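Local coordinates for putative citrate lyase, alfa subunit (Streptococcus mutans, PDB 2HJ0), which is of unproven function but belongs to the citrate lyase alpha-subunit (CitF) family of alpha/beta proteins, built around two large mixed beta-sheets, at residues A283-T288 and G308-M313; F290-M295 and V314-E319. All coordinates share one frame; numbering follows the deposited sequence.

Interaction 1: residues A283-T288 and G308-M313; sequences ASLAVT and GITNAM
With chi1 at 166°, Leu-285 throws CG clear of its own backbone N, and this torsion carries CD1 away from its helix to meet Thr-310 and Ala-312. Thr-310, with chi1 at 81°, sets OG1 between its backbone N and carbonyl carbon, so that the hydroxyl can serve the helix it precedes while also meeting the leucine methyl. Leu-285 CD1 lies 3.7 Å from Thr-310 OG1, a van der Waals contact, and the two side chains lie alongside each other, pointing opposite ways. The same methyl sits 4.2 Å from Ala-312 CB, the apolar pair of the contact. Thr-288, one turn further along the helix, brings OG1 to 4.0 Å from Ala-312 CB, so the alanine methyl is approached by both helical neighbours.

The two helices are neighbouring crossover helices on the parallel part of a Rossmann-like sheet. Helix 282-297 crosses from strand 275-277 to strand 302-305, and helix 311-318, which follows the short strand 308-309, comes between strands 302-305 and 322-327 along the chain; as links of successive beta-alpha-beta units they pack side by side and run in much the same direction. At the start of the second helix, Thr-310 is the N-cap: its OG1 accepts from Ala-312 N at 3.1 Å, a weak bond with an N-H...O angle of 132°. The preceding amide, Asn-311 N, is hydrogen-bonded with Asp-332 OD1.

Residue size suits the spacing. The CA atoms of Thr-288 and Ala-312, 7.5 Å apart, are the closest such pair between the segments, and alanine's single methyl fits there, whereas the longer leucine reaches across where the chains diverge. Threonine suits position 288 because its buried hydroxyl is hydrogen-bonded with Tyr-247 OH; its side chain also touches Thr-278.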
loop_
_atom_site.group_PDB
_atom_site.type_symbol
_atom_site.label_atom_id
_atom_site.label_comp_id
_atom_site.label_asym_id
_atom_site.label_seq_id
_atom_site.Cartn_x
_atom_site.Cartn_y
_atom_site.Cartn_z
ATOM N N ALA A 283 -30.804 -16.498 -3.811
ATOM C CA ALA A 283 -31.698 -15.349 -3.760
ATOM C C ALA A 283 -30.939 -14.073 -3.420
ATOM O O ALA A 283 -31.255 -13.003 -3.933
ATOM C CB ALA A 283 -32.801 -15.593 -2.730
ATOM N N SER A 284 -29.947 -14.188 -2.542
ATOM C CA SER A 284 -29.149 -13.034 -2.145
ATOM C C SER A 284 -28.521 -12.355 -3.362
ATOM O O SER A 284 -28.283 -11.144 -3.353
ATOM C CB SER A 284 -28.043 -13.450 -1.179
ATOM O OG SER A 284 -27.091 -14.247 -1.854
ATOM N N LEU A 285 -28.241 -13.127 -4.405
ATOM C CA LEU A 285 -27.661 -12.556 -5.613
ATOM C C LEU A 285 -28.751 -12.012 -6.518
ATOM O O LEU A 285 -28.659 -10.895 -6.994
ATOM C CB LEU A 285 -26.852 -13.612 -6.369
ATOM C CG LEU A 285 -26.432 -13.336 -7.821
ATOM C CD1 LEU A 285 -25.625 -12.060 -7.955
ATOM C CD2 LEU A 285 -25.625 -14.516 -8.289
ATOM N N ALA A 286 -29.787 -12.813 -6.734
ATOM C CA ALA A 286 -30.891 -12.434 -7.600
ATOM C C ALA A 286 -31.521 -11.101 -7.230
ATOM O O ALA A 286 -32.046 -10.395 -8.086
ATOM C CB ALA A 286 -31.947 -13.520 -7.587
ATOM N N VAL A 287 -31.480 -10.761 -5.952
ATOM C CA VAL A 287 -32.066 -9.514 -5.503
ATOM C C VAL A 287 -31.629 -8.346 -6.389
ATOM O O VAL A 287 -32.388 -7.400 -6.572
ATOM C CB VAL A 287 -31.691 -9.239 -4.025
ATOM C CG1 VAL A 287 -30.200 -8.979 -3.911
ATOM C CG2 VAL A 287 -32.481 -8.071 -3.488
ATOM N N THR A 288 -30.425 -8.416 -6.955
ATOM C CA THR A 288 -29.939 -7.327 -7.804
ATOM C C THR A 288 -30.780 -7.130 -9.073
ATOM O O THR A 288 -30.877 -6.018 -9.589
ATOM C CB THR A 288 -28.458 -7.519 -8.237
ATOM O OG1 THR A 288 -28.362 -8.608 -9.154
ATOM C CG2 THR A 288 -27.584 -7.794 -7.060
ATOM N N GLY A 308 -17.674 -9.492 -2.727
ATOM C CA GLY A 308 -17.220 -10.456 -3.690
ATOM C C GLY A 308 -18.085 -10.081 -4.866
ATOM O O GLY A 308 -19.314 -10.188 -4.816
ATOM N N ILE A 309 -17.427 -9.603 -5.909
ATOM C CA ILE A 309 -18.092 -9.157 -7.106
ATOM C C ILE A 309 -18.476 -10.321 -7.991
ATOM O O ILE A 309 -17.814 -11.348 -7.975
ATOM C CB ILE A 309 -17.167 -8.208 -7.854
ATOM C CG1 ILE A 309 -16.704 -7.111 -6.891
ATOM C CG2 ILE A 309 -17.864 -7.644 -9.080
ATOM C CD1 ILE A 309 -17.835 -6.380 -6.166
ATOM N N THR A 310 -19.580 -10.170 -8.722
ATOM C CA THR A 310 -20.053 -11.194 -9.664
ATOM C C THR A 310 -20.339 -10.430 -10.945
ATOM O O THR A 310 -20.369 -9.197 -10.933
ATOM C CB THR A 310 -21.359 -11.852 -9.231
ATOM O OG1 THR A 310 -22.448 -11.000 -9.581
ATOM C CG2 THR A 310 -21.378 -12.079 -7.744
ATOM N N ASN A 311 -20.554 -11.148 -12.043
ATOM C CA ASN A 311 -20.833 -10.492 -13.315
ATOM C C ASN A 311 -22.025 -9.551 -13.242
ATOM O O ASN A 311 -22.050 -8.556 -13.955
ATOM C CB ASN A 311 -21.059 -11.523 -14.421
ATOM C CG ASN A 311 -21.279 -10.880 -15.781
ATOM O OD1 ASN A 311 -22.397 -10.877 -16.298
ATOM N ND2 ASN A 311 -20.212 -10.318 -16.363
ATOM N N ALA A 312 -23.000 -9.853 -12.384
ATOM C CA ALA A 312 -24.175 -8.995 -12.249
ATOM C C ALA A 312 -23.739 -7.613 -11.820
ATOM O O ALA A 312 -24.314 -6.598 -12.222
ATOM C CB ALA A 312 -25.124 -9.556 -11.240
HETATM N N MSE A 313 -22.693 -7.583 -11.008
HETATM C CA MSE A 313 -22.155 -6.330 -10.512
HETATM C C MSE A 313 -21.449 -5.557 -11.621
HETATM O O MSE A 313 -21.580 -4.340 -11.715
HETATM C CB MSE A 313 -21.191 -6.610 -9.363
HETATM C CG MSE A 313 -21.397 -5.663 -8.219
HETATM SE SE MSE A 313 -23.289 -5.595 -7.745
HETATM C CE MSE A 313 -23.088 -6.166 -5.882
#

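Interaction 2: residues F290-M295 and V314-E319; sequences FMREQM and VELLEE
Over one face of the Arg-292 guanidinium stands OE1 of Glu-319, with the carboxylate plane turned 59° from that of the guanidinium, so the two flat groups meet neither stacked nor coplanar. The salt bridge itself is made by the other oxygen: Arg-292 NH1 donates to Glu-319 OE2 at 2.7 Å, with an N-H...O angle of 133°. OE2 lies tilted out of the guanidinium plane, and NH1 comes to it from above the carboxylate plane, so this is a single bent bond; OE1 is 3.2 Å from NH1.

The arginine chain runs out straight from the helix through CB, CG and CD, then bends at chi3 (86°), which turns its head across the extended glutamate at about a right angle. The straight part is greasy and is used as such: Leu-316 CD2 rests against the methylenes, 3.5 Å from Arg-292 CG. Leucine suits this place because one methyl faces the arginine stem while its side chain also packs on Val-322 of the sheet beneath. Arg-292 in turn leans on Leu-321, in the turn that leads from helix 311-318 back to the sheet.

Glu-319 comes just after the last turn of helix 311-318, where a negative charge beside the helix carboxyl end is probably unfavourable; the nearby arginine would offset it. Glu-319 is exposed and also touches a crystal neighbour, so its exact pose may owe something to the lattice. The chemistry is thus layered, a buried leucine against an aliphatic stem, then an ion pair at the surface, where water can compete and probably weakens its contribution.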
loop_
_atom_site.group_PDB
_atom_site.type_symbol
_atom_site.label_atom_id
_atom_site.label_comp_id
_atom_site.label_asym_id
_atom_site.label_seq_id
_atom_site.Cartn_x
_atom_site.Cartn_y
_atom_site.Cartn_z
ATOM N N PHE A 290 -34.151 -7.473 -9.479
ATOM C CA PHE A 290 -35.322 -6.664 -9.146
ATOM C C PHE A 290 -34.912 -5.266 -8.730
ATOM O O PHE A 290 -35.600 -4.291 -9.024
ATOM C CB PHE A 290 -36.131 -7.329 -8.026
ATOM C CG PHE A 290 -36.556 -8.726 -8.355
ATOM C CD1 PHE A 290 -35.670 -9.783 -8.207
ATOM C CD2 PHE A 290 -37.818 -8.976 -8.884
ATOM C CE1 PHE A 290 -36.030 -11.070 -8.587
ATOM C CE2 PHE A 290 -38.191 -10.257 -9.269
ATOM C CZ PHE A 290 -37.295 -11.307 -9.122
HETATM N N MSE A 291 -33.776 -5.178 -8.056
HETATM C CA MSE A 291 -33.267 -3.901 -7.596
HETATM C C MSE A 291 -32.979 -2.993 -8.798
HETATM O O MSE A 291 -33.403 -1.831 -8.824
HETATM C CB MSE A 291 -31.995 -4.126 -6.781
HETATM C CG MSE A 291 -31.883 -3.261 -5.543
HETATM SE SE MSE A 291 -30.155 -3.461 -4.723
HETATM C CE MSE A 291 -30.297 -5.323 -4.200
ATOM N N ARG A 292 -32.263 -3.540 -9.783
ATOM C CA ARG A 292 -31.911 -2.820 -11.009
ATOM C C ARG A 292 -33.172 -2.232 -11.658
ATOM O O ARG A 292 -33.222 -1.043 -11.975
ATOM C CB ARG A 292 -31.207 -3.762 -12.007
ATOM C CG ARG A 292 -30.660 -3.062 -13.255
ATOM C CD ARG A 292 -29.928 -4.015 -14.192
ATOM N NE ARG A 292 -30.844 -4.676 -15.112
ATOM C CZ ARG A 292 -31.175 -4.213 -16.315
ATOM N NH1 ARG A 292 -30.652 -3.078 -16.763
ATOM N NH2 ARG A 292 -32.056 -4.873 -17.061
ATOM N N GLU A 293 -34.179 -3.080 -11.847
ATOM C CA GLU A 293 -35.445 -2.685 -12.437
ATOM C C GLU A 293 -36.002 -1.454 -11.724
ATOM O O GLU A 293 -36.379 -0.477 -12.360
ATOM C CB GLU A 293 -36.439 -3.843 -12.334
ATOM C CG GLU A 293 -37.707 -3.682 -13.160
ATOM C CD GLU A 293 -38.769 -4.724 -12.816
ATOM O OE1 GLU A 293 -38.457 -5.937 -12.881
ATOM O OE2 GLU A 293 -39.914 -4.328 -12.485
ATOM N N GLN A 294 -36.044 -1.500 -10.400
ATOM C CA GLN A 294 -36.551 -0.373 -9.636
ATOM C C GLN A 294 -35.655 0.835 -9.763
ATOM O O GLN A 294 -36.130 1.965 -9.732
ATOM C CB GLN A 294 -36.696 -0.743 -8.162
ATOM C CG GLN A 294 -38.124 -1.072 -7.746
ATOM C CD GLN A 294 -38.970 0.165 -7.549
ATOM O OE1 GLN A 294 -39.074 1.009 -8.437
ATOM N NE2 GLN A 294 -39.584 0.279 -6.375
HETATM N N MSE A 295 -34.355 0.605 -9.891
HETATM C CA MSE A 295 -33.425 1.718 -10.023
HETATM C C MSE A 295 -33.599 2.370 -11.380
HETATM O O MSE A 295 -33.343 3.563 -11.534
HETATM C CB MSE A 295 -31.984 1.245 -9.874
HETATM C CG MSE A 295 -31.604 0.817 -8.467
HETATM SE SE MSE A 295 -29.877 -0.085 -8.422
HETATM C CE MSE A 295 -28.741 1.491 -8.599
ATOM N N VAL A 314 -20.707 -6.275 -12.458
ATOM C CA VAL A 314 -20.002 -5.654 -13.559
ATOM C C VAL A 314 -21.057 -5.108 -14.501
ATOM O O VAL A 314 -20.936 -4.006 -15.044
ATOM C CB VAL A 314 -19.143 -6.674 -14.322
ATOM C CG1 VAL A 314 -18.310 -5.970 -15.394
ATOM C CG2 VAL A 314 -18.257 -7.426 -13.359
ATOM N N GLU A 315 -22.107 -5.892 -14.675
ATOM C CA GLU A 315 -23.216 -5.514 -15.536
ATOM C C GLU A 315 -23.709 -4.132 -15.118
ATOM O O GLU A 315 -23.806 -3.241 -15.946
ATOM C CB GLU A 315 -24.346 -6.539 -15.402
ATOM C CG GLU A 315 -24.980 -6.997 -16.707
ATOM C CD GLU A 315 -24.392 -8.298 -17.249
ATOM O OE1 GLU A 315 -23.282 -8.285 -17.831
ATOM O OE2 GLU A 315 -25.053 -9.344 -17.087
ATOM N N LEU A 316 -24.002 -3.949 -13.835
ATOM C CA LEU A 316 -24.490 -2.664 -13.349
ATOM C C LEU A 316 -23.505 -1.516 -13.513
ATOM O O LEU A 316 -23.900 -0.373 -13.760
ATOM C CB LEU A 316 -24.887 -2.760 -11.880
ATOM C CG LEU A 316 -26.158 -3.543 -11.535
ATOM C CD1 LEU A 316 -26.258 -3.661 -10.017
ATOM C CD2 LEU A 316 -27.397 -2.847 -12.097
ATOM N N LEU A 317 -22.219 -1.810 -13.358
ATOM C CA LEU A 317 -21.190 -0.783 -13.492
ATOM C C LEU A 317 -21.115 -0.290 -14.941
ATOM O O LEU A 317 -20.783 0.867 -15.192
ATOM C CB LEU A 317 -19.822 -1.335 -13.065
ATOM C CG LEU A 317 -18.681 -0.315 -13.187
ATOM C CD1 LEU A 317 -18.707 0.610 -11.979
ATOM C CD2 LEU A 317 -17.336 -1.010 -13.303
ATOM N N GLU A 318 -21.426 -1.172 -15.887
ATOM C CA GLU A 318 -21.379 -0.804 -17.291
ATOM C C GLU A 318 -22.651 -0.064 -17.714
ATOM O O GLU A 318 -22.589 0.862 -18.509
ATOM C CB GLU A 318 -21.139 -2.051 -18.154
ATOM C CG GLU A 318 -19.990 -2.911 -17.627
ATOM C CD GLU A 318 -18.981 -3.338 -18.688
ATOM O OE1 GLU A 318 -17.950 -3.955 -18.313
ATOM O OE2 GLU A 318 -19.206 -3.059 -19.894
ATOM N N GLU A 319 -23.799 -0.453 -17.170
ATOM C CA GLU A 319 -25.056 0.202 -17.505
ATOM C C GLU A 319 -25.122 1.582 -16.853
ATOM O O GLU A 319 -26.111 2.306 -16.969
ATOM C CB GLU A 319 -26.238 -0.645 -17.026
ATOM C CG GLU A 319 -26.367 -1.985 -17.729
ATOM C CD GLU A 319 -27.516 -2.847 -17.197
ATOM O OE1 GLU A 319 -27.804 -3.899 -17.830
ATOM O OE2 GLU A 319 -28.119 -2.482 -16.153
#

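How the interactions relate
Interactions 1 and 2 lie about 10 Å apart, centre to centre, on one pair of neighbouring helices, 282-297 and 311-318. Along the chain their segments alternate: 283-288, 290-295, 308-313, then 314-319. Both helices therefore advance together, with the earlier turns of each meeting in interaction 1 and the later turns in interaction 2. The two helices flank the parallel strands 275-277, 302-305 and 322-327 of one mixed beta-sheet. From interaction 1 to interaction 2 the seam passes from buried packing, nearer the centre of the chain, to a charged, solvent-facing end. Both contacts lie along the seam between helices of successive beta-alpha-beta units.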